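Local coordinates for protein disulfide isomerase (Salmonella enterica subsp. enterica serovar Typhimurium, PDB 3L9U) that probably forms disulfide bonds in other proteins by handing them its own redox-active disulfide, as a DsbA-like oxidoreductase with a thioredoxin fold, at residues Ser74-Ala78 against Thr152-Trp156. Sequence-based numbering, arbitrary orientation.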
# COMPACT_ATOMS: atom_id res chain seq x y z
N SER A 74 -3.57 9.45 -1.16
CA SER A 74 -2.13 9.33 -0.94
C SER A 74 -1.66 10.29 0.15
O SER A 74 -0.86 9.93 1.01
CB SER A 74 -1.35 9.60 -2.24
OG SER A 74 -1.49 8.54 -3.16
N GLU A 75 -2.14 11.53 0.09
CA GLU A 75 -1.72 12.54 1.06
C GLU A 75 -2.11 12.12 2.46
O GLU A 75 -1.30 12.17 3.39
CB GLU A 75 -2.31 13.91 0.70
CG GLU A 75 -1.70 14.49 -0.57
CD GLU A 75 -2.34 15.78 -1.01
OE1 GLU A 75 -3.52 16.01 -0.67
OE2 GLU A 75 -1.67 16.55 -1.73
N VAL A 76 -3.36 11.67 2.63
CA VAL A 76 -3.80 11.21 3.93
C VAL A 76 -3.01 9.98 4.38
O VAL A 76 -2.55 9.92 5.52
CB VAL A 76 -5.32 10.92 3.94
CG1 VAL A 76 -5.72 10.20 5.23
CG2 VAL A 76 -6.10 12.22 3.75
N PHE A 77 -2.84 9.00 3.50
CA PHE A 77 -2.10 7.80 3.86
C PHE A 77 -0.66 8.13 4.27
O PHE A 77 -0.14 7.59 5.24
CB PHE A 77 -2.07 6.79 2.70
CG PHE A 77 -3.38 6.07 2.46
CD1 PHE A 77 -4.24 5.75 3.51
CD2 PHE A 77 -3.74 5.69 1.18
CE1 PHE A 77 -5.44 5.07 3.27
CE2 PHE A 77 -4.93 5.01 0.93
CZ PHE A 77 -5.78 4.69 1.98
N ALA A 78 -0.02 9.02 3.51
CA ALA A 78 1.37 9.40 3.82
C ALA A 78 1.45 10.04 5.20
O ALA A 78 2.36 9.75 5.98
CB ALA A 78 1.91 10.35 2.76
N THR A 152 7.69 11.03 0.91
CA THR A 152 6.91 9.81 0.67
C THR A 152 6.06 9.95 -0.58
O THR A 152 5.99 9.04 -1.41
CB THR A 152 5.99 9.49 1.86
OG1 THR A 152 6.78 9.21 3.02
CG2 THR A 152 5.10 8.29 1.55
N LEU A 153 5.40 11.10 -0.73
CA LEU A 153 4.56 11.32 -1.90
C LEU A 153 5.39 11.29 -3.18
O LEU A 153 4.94 10.78 -4.20
CB LEU A 153 3.78 12.63 -1.76
CG LEU A 153 2.72 12.56 -0.66
CD1 LEU A 153 2.17 13.95 -0.33
CD2 LEU A 153 1.58 11.60 -1.05
N GLU A 154 6.60 11.83 -3.13
CA GLU A 154 7.48 11.77 -4.29
C GLU A 154 7.89 10.33 -4.61
O GLU A 154 7.88 9.92 -5.77
CB GLU A 154 8.72 12.65 -4.09
CG GLU A 154 9.63 12.73 -5.31
CD GLU A 154 8.96 13.37 -6.52
OE1 GLU A 154 7.89 13.99 -6.37
OE2 GLU A 154 9.52 13.26 -7.64
N LYS A 155 8.24 9.56 -3.59
CA LYS A 155 8.60 8.16 -3.79
C LYS A 155 7.45 7.39 -4.45
O LYS A 155 7.66 6.55 -5.33
CB LYS A 155 8.95 7.49 -2.46
CG LYS A 155 10.28 7.94 -1.87
CD LYS A 155 10.67 7.14 -0.64
CE LYS A 155 9.80 7.44 0.56
NZ LYS A 155 10.36 6.85 1.82
N TRP A 156 6.23 7.66 -4.00
CA TRP A 156 5.10 6.90 -4.49
C TRP A 156 4.77 7.19 -5.95
O TRP A 156 3.97 6.49 -6.54
CB TRP A 156 3.87 7.10 -3.62
CG TRP A 156 3.99 6.50 -2.25
CD1 TRP A 156 5.01 5.73 -1.77
CD2 TRP A 156 3.03 6.62 -1.20
NE1 TRP A 156 4.74 5.36 -0.46
CE2 TRP A 156 3.53 5.90 -0.09
CE3 TRP A 156 1.79 7.27 -1.08
CZ2 TRP A 156 2.84 5.81 1.12
CZ3 TRP A 156 1.11 7.19 0.13
CH2 TRP A 156 1.63 6.45 1.21
O HOH W 1 5.11 9.31 5.25
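In the helical part of this DsbA-like protein, helix 70-86 packs against the later part of helix 147-155, with Ala-78 set between Thr-152, Leu-153 and Trp-156. A methyl group suits this tight spot, where the CA atoms of Ala-78 and Thr-152 are 6.4 Å apart: CB of Ala-78 meets CG2 of Thr-152 and, at 4.0 Å, CD2 of Leu-153. The two methyls of Leu-153 divide the work: CD2 also lies 3.7 Å from CB of Ser-74, while CD1 touches the aliphatic CG of Glu-75, the two side chains crossing at about a right angle.

The six-membered ring of Trp-156 lies against helix 70-86, CH2 standing 4.0 Å from CB of Phe-77, which sits at the ring edge, and CZ3 3.5 Å from O of Ser-74. That carbonyl already accepts the helical hydrogen bond from N of Ala-78. Thr-152 supports one face of the indole: CG2, anti to the backbone N, lies 3.2 Å above the plane toward its rim. This leaves OG1 to hydrogen-bond Ala-148 O and a water, which donates to Ala-78 O and so bridges the helices. Ser-74 is small enough to be buried here, its OG satisfied by His-62 and Gly-70. Beyond, Phe-61 meets the indole, and Phe-77 joins the aromatic cluster of Phe-30, Phe-98 and Trp-105. Such helix-to-helix packing is typical of the helical domain inserted into the thioredoxin fold of DsbA-like proteins.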